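Local coordinates for protein succinate dehydrogenase subunit A (Mycolicibacterium smegmatis, PDB 7D6V) that probably oxidises succinate to fumarate as the FAD-carrying subunit of a membrane-bound complex that delivers the electrons to quinone, at residues Lys214-Ser219 with Ser491-Val496; Gln247-Gly252 with Gly261-Glu266; Glu507-Leu512 with Val550-Leu555. All blocks are in the same frame, centred on the assembly; numbering follows the deposited sequence.

Interaction 1: Lys214-Ser219 with Ser491-Val496; sequences KSFKVS and SMNDLV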
loop_
_atom_site.group_PDB
_atom_site.type_symbol
_atom_site.label_atom_id
_atom_site.label_comp_id
_atom_site.label_asym_id
_atom_site.label_seq_id
_atom_site.Cartn_x
_atom_site.Cartn_y
_atom_site.Cartn_z
ATOM N N LYS A 214 7.854 4.765 -18.820
ATOM C CA LYS A 214 9.071 3.962 -18.866
ATOM C C LYS A 214 9.938 4.259 -20.079
ATOM O O LYS A 214 11.006 3.654 -20.217
ATOM C CB LYS A 214 8.737 2.469 -18.828
ATOM C CG LYS A 214 8.203 1.999 -17.495
ATOM C CD LYS A 214 8.951 2.656 -16.346
ATOM C CE LYS A 214 10.008 1.738 -15.765
ATOM N NZ LYS A 214 10.465 2.206 -14.429
ATOM N N SER A 215 9.512 5.158 -20.960
ATOM C CA SER A 215 10.352 5.585 -22.068
ATOM C C SER A 215 11.373 6.636 -21.658
ATOM O O SER A 215 12.227 6.995 -22.473
ATOM C CB SER A 215 9.488 6.134 -23.203
ATOM O OG SER A 215 8.497 5.201 -23.588
ATOM N N PHE A 216 11.307 7.130 -20.427
ATOM C CA PHE A 216 12.158 8.210 -19.954
ATOM C C PHE A 216 13.055 7.709 -18.833
ATOM O O PHE A 216 12.660 6.857 -18.033
ATOM C CB PHE A 216 11.321 9.396 -19.467
ATOM C CG PHE A 216 10.673 10.167 -20.575
ATOM C CD1 PHE A 216 9.503 9.713 -21.157
ATOM C CD2 PHE A 216 11.233 11.339 -21.040
ATOM C CE1 PHE A 216 8.908 10.411 -22.179
ATOM C CE2 PHE A 216 10.640 12.042 -22.063
ATOM C CZ PHE A 216 9.478 11.579 -22.633
ATOM N N LYS A 217 14.275 8.248 -18.787
ATOM C CA LYS A 217 15.253 7.789 -17.807
ATOM C C LYS A 217 14.809 8.106 -16.386
ATOM O O LYS A 217 14.928 7.263 -15.490
ATOM C CB LYS A 217 16.615 8.413 -18.097
ATOM C CG LYS A 217 17.735 7.871 -17.238
ATOM C CD LYS A 217 19.060 8.492 -17.620
ATOM C CE LYS A 217 20.182 7.973 -16.746
ATOM N NZ LYS A 217 21.507 8.455 -17.216
ATOM N N VAL A 218 14.296 9.310 -16.158
ATOM C CA VAL A 218 13.822 9.731 -14.845
ATOM C C VAL A 218 12.308 9.854 -14.916
ATOM O O VAL A 218 11.779 10.647 -15.703
ATOM C CB VAL A 218 14.466 11.054 -14.404
ATOM C CG1 VAL A 218 14.202 11.302 -12.932
ATOM C CG2 VAL A 218 15.953 11.033 -14.682
ATOM N N SER A 219 11.616 9.074 -14.094
ATOM C CA SER A 219 10.163 9.038 -14.123
ATOM C C SER A 219 9.656 8.474 -12.807
ATOM O O SER A 219 10.353 7.714 -12.133
ATOM C CB SER A 219 9.652 8.199 -15.296
ATOM O OG SER A 219 8.249 8.305 -15.423
ATOM N N SER A 491 18.012 8.726 -24.597
ATOM C CA SER A 491 17.731 9.613 -25.721
ATOM C C SER A 491 16.470 10.433 -25.483
ATOM O O SER A 491 16.448 11.642 -25.749
ATOM C CB SER A 491 17.608 8.798 -27.004
ATOM O OG SER A 491 18.805 8.086 -27.258
ATOM N N MET A 492 15.411 9.800 -24.973
ATOM C CA MET A 492 14.178 10.537 -24.720
ATOM C C MET A 492 14.356 11.556 -23.603
ATOM O O MET A 492 13.838 12.673 -23.694
ATOM C CB MET A 492 13.035 9.578 -24.395
ATOM C CG MET A 492 12.666 8.654 -25.535
ATOM S SD MET A 492 12.070 9.569 -26.966
ATOM C CE MET A 492 10.465 10.101 -26.383
ATOM N N ASN A 493 15.083 11.197 -22.544
ATOM C CA ASN A 493 15.312 12.151 -21.465
ATOM C C ASN A 493 16.122 13.348 -21.947
ATOM O O ASN A 493 15.829 14.491 -21.581
ATOM C CB ASN A 493 16.017 11.462 -20.299
ATOM C CG ASN A 493 15.690 12.096 -18.967
ATOM O OD1 ASN A 493 14.574 11.973 -18.466
ATOM N ND2 ASN A 493 16.664 12.780 -18.385
ATOM N N ASP A 494 17.148 13.106 -22.765
ATOM C CA ASP A 494 18.012 14.197 -23.205
ATOM C C ASP A 494 17.308 15.109 -24.202
ATOM O O ASP A 494 17.334 16.335 -24.059
ATOM C CB ASP A 494 19.295 13.634 -23.815
ATOM C CG ASP A 494 20.175 12.955 -22.794
ATOM O OD1 ASP A 494 19.705 12.716 -21.663
ATOM O OD2 ASP A 494 21.340 12.655 -23.123
ATOM N N LEU A 495 16.671 14.532 -25.222
ATOM C CA LEU A 495 16.247 15.321 -26.369
ATOM C C LEU A 495 14.757 15.633 -26.391
ATOM O O LEU A 495 14.337 16.491 -27.171
ATOM C CB LEU A 495 16.648 14.610 -27.666
ATOM C CG LEU A 495 18.103 14.133 -27.687
ATOM C CD1 LEU A 495 18.401 13.315 -28.922
ATOM C CD2 LEU A 495 19.058 15.307 -27.590
ATOM N N VAL A 496 13.948 14.971 -25.569
ATOM C CA VAL A 496 12.532 15.305 -25.420
ATOM C C VAL A 496 12.295 15.464 -23.920
ATOM O O VAL A 496 11.939 14.510 -23.225
ATOM C CB VAL A 496 11.609 14.243 -26.023
ATOM C CG1 VAL A 496 10.156 14.582 -25.760
ATOM C CG2 VAL A 496 11.867 14.087 -27.512
#
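Phe216 and Met492 form the packed half of this contact, which joins a loop of the FAD-binding domain to the end of helix 481-495 in the C-terminal region of the fumarate reductase flavoprotein family. The phenyl ring lies against the helix end, and Met492 CB sits over one of its faces in a CH-pi contact, 4.3 Å from the ring centroid and 15° off the normal. The methionine chain bends at both chi2 and chi3, which curls it back so that the methyl CE comes 4.1 Å from Phe216 CZ. At the edge of the ring, in its plane, lies the carbonyl oxygen of Val496, the first residue past the helix. Met492 CB also rests on the loop backbone, 3.3 Å from Ser215 O.

Solvent comes closer at Lys217 and Asn493, where contacts are aliphatic or long and unbonded, although Val218 is buried. Asn493 CB touches Lys217 CB at 3.8 Å, and its side chain crosses that of Val218 aslant. Its OD1 stays 3.5 Å from Val218 N without bonding to it. Lys217 runs out fully extended to a hydrogen bond between NZ and Gln490.

Around the contact, strand 383-395 adjoins the loop, with Cys387 touching Phe216 and Thr386 touching Val218. Ser547 and Val550 of helix 532-556 meet Met492 and Val496, while helix 502-518 packs against Leu495.

Interaction 2: Gln247-Gly252 with Gly261-Glu266; sequences QFHPTG and GILVTE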
loop_
_atom_site.group_PDB
_atom_site.type_symbol
_atom_site.label_atom_id
_atom_site.label_comp_id
_atom_site.label_asym_id
_atom_site.label_seq_id
_atom_site.Cartn_x
_atom_site.Cartn_y
_atom_site.Cartn_z
ATOM N N GLN A 247 3.544 15.939 -18.596
ATOM C CA GLN A 247 3.847 16.648 -17.364
ATOM C C GLN A 247 5.225 16.239 -16.866
ATOM O O GLN A 247 5.511 15.049 -16.701
ATOM C CB GLN A 247 2.784 16.373 -16.307
ATOM C CG GLN A 247 2.838 17.335 -15.141
ATOM C CD GLN A 247 1.499 17.510 -14.472
ATOM O OE1 GLN A 247 0.612 18.181 -14.995
ATOM N NE2 GLN A 247 1.337 16.889 -13.314
ATOM N N PHE A 248 6.086 17.227 -16.660
ATOM C CA PHE A 248 7.384 17.030 -16.041
ATOM C C PHE A 248 7.432 17.836 -14.756
ATOM O O PHE A 248 7.098 19.025 -14.753
ATOM C CB PHE A 248 8.520 17.478 -16.957
ATOM C CG PHE A 248 8.679 16.656 -18.198
ATOM C CD1 PHE A 248 8.133 17.079 -19.394
ATOM C CD2 PHE A 248 9.410 15.485 -18.181
ATOM C CE1 PHE A 248 8.287 16.336 -20.541
ATOM C CE2 PHE A 248 9.569 14.737 -19.327
ATOM C CZ PHE A 248 9.009 15.164 -20.507
ATOM N N HIS A 249 7.830 17.204 -13.691
ATOM C CA HIS A 249 8.150 17.986 -12.507
ATOM C C HIS A 249 9.629 18.348 -12.521
ATOM O O HIS A 249 10.476 17.456 -12.637
ATOM C CB HIS A 249 7.810 17.222 -11.239
ATOM C CG HIS A 249 7.792 18.078 -10.014
ATOM N ND1 HIS A 249 6.951 19.162 -9.877
ATOM C CD2 HIS A 249 8.513 18.015 -8.871
ATOM C CE1 HIS A 249 7.157 19.729 -8.703
ATOM N NE2 HIS A 249 8.099 19.051 -8.072
ATOM N N PRO A 250 9.973 19.635 -12.422
ATOM C CA PRO A 250 11.381 20.034 -12.577
ATOM C C PRO A 250 12.299 19.508 -11.490
ATOM O O PRO A 250 13.519 19.494 -11.695
ATOM C CB PRO A 250 11.319 21.569 -12.547
ATOM C CG PRO A 250 9.873 21.918 -12.745
ATOM C CD PRO A 250 9.098 20.788 -12.165
ATOM N N THR A 251 11.767 19.078 -10.349
ATOM C CA THR A 251 12.571 18.781 -9.165
ATOM C C THR A 251 12.193 17.391 -8.655
ATOM O O THR A 251 11.253 17.233 -7.873
ATOM C CB THR A 251 12.364 19.867 -8.102
ATOM O OG1 THR A 251 12.876 21.115 -8.588
ATOM C CG2 THR A 251 13.080 19.522 -6.816
ATOM N N GLY A 252 12.922 16.380 -9.119
ATOM C CA GLY A 252 12.764 15.027 -8.623
ATOM C C GLY A 252 14.103 14.355 -8.404
ATOM O O GLY A 252 15.036 14.572 -9.180
ATOM N N GLY A 261 12.434 8.742 -8.721
ATOM C CA GLY A 261 11.386 9.462 -9.409
ATOM C C GLY A 261 10.455 10.147 -8.437
ATOM O O GLY A 261 9.399 10.651 -8.827
ATOM N N ILE A 262 10.837 10.162 -7.161
ATOM C CA ILE A 262 10.023 10.819 -6.151
ATOM C C ILE A 262 10.040 12.319 -6.392
ATOM O O ILE A 262 11.104 12.933 -6.541
ATOM C CB ILE A 262 10.529 10.461 -4.746
ATOM C CG1 ILE A 262 10.749 8.951 -4.634
ATOM C CG2 ILE A 262 9.558 10.950 -3.687
ATOM C CD1 ILE A 262 9.472 8.151 -4.544
ATOM N N LEU A 263 8.854 12.917 -6.439
ATOM C CA LEU A 263 8.732 14.340 -6.712
ATOM C C LEU A 263 8.979 15.143 -5.445
ATOM O O LEU A 263 8.524 14.773 -4.360
ATOM C CB LEU A 263 7.345 14.661 -7.271
ATOM C CG LEU A 263 7.107 14.559 -8.780
ATOM C CD1 LEU A 263 7.401 13.165 -9.303
ATOM C CD2 LEU A 263 5.683 14.965 -9.126
ATOM N N VAL A 264 9.711 16.243 -5.586
ATOM C CA VAL A 264 9.963 17.172 -4.490
ATOM C C VAL A 264 9.147 18.429 -4.757
ATOM O O VAL A 264 9.314 19.080 -5.795
ATOM C CB VAL A 264 11.458 17.498 -4.351
ATOM C CG1 VAL A 264 11.704 18.329 -3.110
ATOM C CG2 VAL A 264 12.280 16.222 -4.313
ATOM N N THR A 265 8.263 18.766 -3.822
ATOM C CA THR A 265 7.373 19.902 -3.993
ATOM C C THR A 265 8.141 21.218 -3.888
ATOM O O THR A 265 9.247 21.287 -3.347
ATOM C CB THR A 265 6.256 19.871 -2.950
ATOM O OG1 THR A 265 6.822 19.967 -1.638
ATOM C CG2 THR A 265 5.464 18.579 -3.058
ATOM N N GLU A 266 7.531 22.277 -4.424
ATOM C CA GLU A 266 8.103 23.613 -4.319
ATOM C C GLU A 266 8.022 24.175 -2.907
ATOM O O GLU A 266 8.616 25.226 -2.640
ATOM C CB GLU A 266 7.408 24.558 -5.301
ATOM C CG GLU A 266 5.964 24.873 -4.951
ATOM C CD GLU A 266 4.987 23.828 -5.466
ATOM O OE1 GLU A 266 5.429 22.718 -5.830
ATOM O OE2 GLU A 266 3.773 24.120 -5.503
#
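His249 packs obliquely on Leu263 beside a single antiparallel beta bridge in the FAD-binding domain, where the chain leaving strand 246-253 doubles back beside it. The bridge pairs Gly252 with Leu263, a non-hydrogen-bonded pair flanked by the Val264 to Thr251 bond and by a backbone bond between Ile262 and Met253.

The imidazole and the leucine cross at a slant, and Leu263 CG comes 3.7 Å from His249 CB. On His249, CG stands anti to the backbone N (chi1 -166°), which carries the ring across to the returning chain. There NE2 donates to Val264 O over 2.6 Å; the acceptor lies in the ring plane, yet the donor approaches from well above the carbonyl plane.

Next to the bridge, Thr251 and Val264 are also set obliquely, with the threonine methyl CG2 against Val264 CB at 3.6 Å. Val264 is thus engaged through side chain, amide and carbonyl together. Thr386 of strand 383-395 touches both His249 and Leu263, and the leucine side chain is about 6 Å from the bound FAD at nearest atoms. Val264 N reaches Thr251 O at 2.9 Å, in the plane of that carbonyl, with an N-H...O angle of 161°.

Interaction 3: Glu507-Leu512 with Val550-Leu555; sequences EALDRL and VAKAAL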
loop_
_atom_site.group_PDB
_atom_site.type_symbol
_atom_site.label_atom_id
_atom_site.label_comp_id
_atom_site.label_asym_id
_atom_site.label_seq_id
_atom_site.Cartn_x
_atom_site.Cartn_y
_atom_site.Cartn_z
ATOM N N GLU A 507 17.332 15.316 -33.927
ATOM C CA GLU A 507 18.322 14.299 -33.593
ATOM C C GLU A 507 17.677 13.115 -32.879
ATOM O O GLU A 507 18.072 11.963 -33.091
ATOM C CB GLU A 507 19.425 14.913 -32.735
ATOM C CG GLU A 507 20.455 13.926 -32.228
ATOM C CD GLU A 507 21.324 14.515 -31.137
ATOM O OE1 GLU A 507 21.160 15.716 -30.833
ATOM O OE2 GLU A 507 22.166 13.780 -30.581
ATOM N N ALA A 508 16.683 13.381 -32.030
ATOM C CA ALA A 508 15.968 12.301 -31.363
ATOM C C ALA A 508 15.258 11.411 -32.369
ATOM O O ALA A 508 15.293 10.184 -32.252
ATOM C CB ALA A 508 14.970 12.870 -30.357
ATOM N N LEU A 509 14.608 12.009 -33.368
ATOM C CA LEU A 509 13.977 11.209 -34.415
ATOM C C LEU A 509 15.014 10.419 -35.206
ATOM O O LEU A 509 14.809 9.234 -35.521
ATOM C CB LEU A 509 13.163 12.111 -35.341
ATOM C CG LEU A 509 11.816 12.590 -34.797
ATOM C CD1 LEU A 509 11.253 13.696 -35.663
ATOM C CD2 LEU A 509 10.838 11.437 -34.698
ATOM N N ASP A 510 16.141 11.058 -35.529
ATOM C CA ASP A 510 17.177 10.395 -36.314
ATOM C C ASP A 510 17.737 9.183 -35.584
ATOM O O ASP A 510 17.975 8.138 -36.200
ATOM C CB ASP A 510 18.295 11.381 -36.645
ATOM C CG ASP A 510 17.837 12.494 -37.563
ATOM O OD1 ASP A 510 16.764 12.346 -38.186
ATOM O OD2 ASP A 510 18.544 13.518 -37.660
ATOM N N ARG A 511 17.960 9.297 -34.275
ATOM C CA ARG A 511 18.475 8.150 -33.542
ATOM C C ARG A 511 17.379 7.172 -33.139
ATOM O O ARG A 511 17.682 6.007 -32.874
ATOM C CB ARG A 511 19.268 8.600 -32.313
ATOM C CG ARG A 511 18.502 9.401 -31.299
ATOM C CD ARG A 511 19.342 9.599 -30.048
ATOM N NE ARG A 511 20.569 10.349 -30.302
ATOM C CZ ARG A 511 21.294 10.939 -29.355
ATOM N NH1 ARG A 511 20.918 10.867 -28.086
ATOM N NH2 ARG A 511 22.397 11.600 -29.674
ATOM N N LEU A 512 16.113 7.596 -33.132
ATOM C CA LEU A 512 15.023 6.638 -32.990
ATOM C C LEU A 512 14.942 5.719 -34.196
ATOM O O LEU A 512 14.626 4.534 -34.051
ATOM C CB LEU A 512 13.693 7.366 -32.797
ATOM C CG LEU A 512 13.270 7.733 -31.376
ATOM C CD1 LEU A 512 12.037 8.615 -31.402
ATOM C CD2 LEU A 512 13.008 6.489 -30.558
ATOM N N VAL A 550 5.529 10.873 -29.913
ATOM C CA VAL A 550 5.781 12.020 -29.044
ATOM C C VAL A 550 6.764 12.980 -29.700
ATOM O O VAL A 550 6.557 14.200 -29.708
ATOM C CB VAL A 550 6.289 11.548 -27.669
ATOM C CG1 VAL A 550 6.785 12.725 -26.856
ATOM C CG2 VAL A 550 5.191 10.822 -26.921
ATOM N N ALA A 551 7.847 12.442 -30.267
ATOM C CA ALA A 551 8.856 13.296 -30.882
ATOM C C ALA A 551 8.296 14.048 -32.082
ATOM O O ALA A 551 8.568 15.242 -32.255
ATOM C CB ALA A 551 10.069 12.462 -31.288
ATOM N N LYS A 552 7.505 13.375 -32.921
ATOM C CA LYS A 552 6.965 14.051 -34.095
ATOM C C LYS A 552 5.960 15.131 -33.706
ATOM O O LYS A 552 5.963 16.225 -34.288
ATOM C CB LYS A 552 6.336 13.034 -35.043
ATOM C CG LYS A 552 7.359 12.212 -35.794
ATOM C CD LYS A 552 6.735 11.471 -36.956
ATOM C CE LYS A 552 7.805 10.866 -37.842
ATOM N NZ LYS A 552 7.236 10.369 -39.119
ATOM N N ALA A 553 5.104 14.856 -32.719
ATOM C CA ALA A 553 4.175 15.883 -32.258
ATOM C C ALA A 553 4.918 17.083 -31.681
ATOM O O ALA A 553 4.573 18.238 -31.971
ATOM C CB ALA A 553 3.215 15.297 -31.226
ATOM N N ALA A 554 5.951 16.828 -30.870
ATOM C CA ALA A 554 6.715 17.918 -30.276
ATOM C C ALA A 554 7.443 18.735 -31.331
ATOM O O ALA A 554 7.595 19.951 -31.178
ATOM C CB ALA A 554 7.708 17.369 -29.255
ATOM N N LEU A 555 7.905 18.091 -32.403
ATOM C CA LEU A 555 8.527 18.844 -33.485
ATOM C C LEU A 555 7.500 19.678 -34.237
ATOM O O LEU A 555 7.800 20.794 -34.675
ATOM C CB LEU A 555 9.243 17.899 -34.446
ATOM C CG LEU A 555 10.018 18.590 -35.569
ATOM C CD1 LEU A 555 11.292 19.215 -35.030
ATOM C CD2 LEU A 555 10.324 17.622 -36.690
#
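Leu509 supplies most of the apolar contact, its branched end laid against Ala551, Lys552 and Leu555. The methyl CD2 meets Ala551 CB at 3.6 Å, and the branch carbon CG sits only slightly farther from the same methyl. The other branch, CD1, points along the partner helix to Leu555 CD2 at 4.2 Å, where the two leucines meet aslant. With CG anti to the carbonyl carbon (chi1 -77°), the leucine can divide its two methyls between successive turns of the opposite helix, Ala551 and Leu555 being four residues apart. Leu555 also packs on Glu502, Ile505 and Gln506, earlier in helix 502-518. One turn past Leu509, Leu512 makes a lighter contact, CD1 to Ala551 CB at 4.3 Å, so the alanine methyl is approached by two leucines.

The two segments belong to helices 502-518 and 532-556, neighbours in the helical C-terminal region of the fumarate reductase flavoprotein family. Here their axes are nearly antiparallel, at 155°, and 9.9 Å apart at closest approach. The small side chain of Ala551 marks the place where the backbones come nearest, its CA lying 6.6 Å from that of Leu509.

A second kind of contact is aliphatic but belongs to a charged residue. Lys552 CG lies 3.7 Å from Leu509 CD2, and the two side chains cross at about a right angle. From there the lysine runs extended, which takes its amino group to a hydrogen bond with the backbone oxygen of Asp594.

Polar bonding between the two segments is absent, and each helix closes its own backbone, as in Leu512 N to Ala508 O and Leu555 N to Ala551 O. Ala508 touches Leu495 and Leu512 touches Leu488, both of helix 481-495; elsewhere, Arg566 NH2 bonds to Leu555 O.

Interactions 1 and 3 are adjacent, with centres about 12 Å apart, and Leu495 joins them: it belongs to the helix of interaction 1 and packs on Glu507, Ala508 and Arg511 of interaction 3. Interaction 2 lies about 14 Å from interaction 1, centre to centre, and meets it where Phe248 touches Phe216 and Val496. Interactions 2 and 3 do not touch, their centres about 24 Å and nearest atoms about 7 Å apart. Along the chain, 247-252 with 261-266 is nested within the loop closed by interaction 1, and interaction 3 follows both. Interaction 2 is internal to the FAD-binding domain and interaction 3 to the C-terminal helices; interaction 1 links the two parts of the subunit.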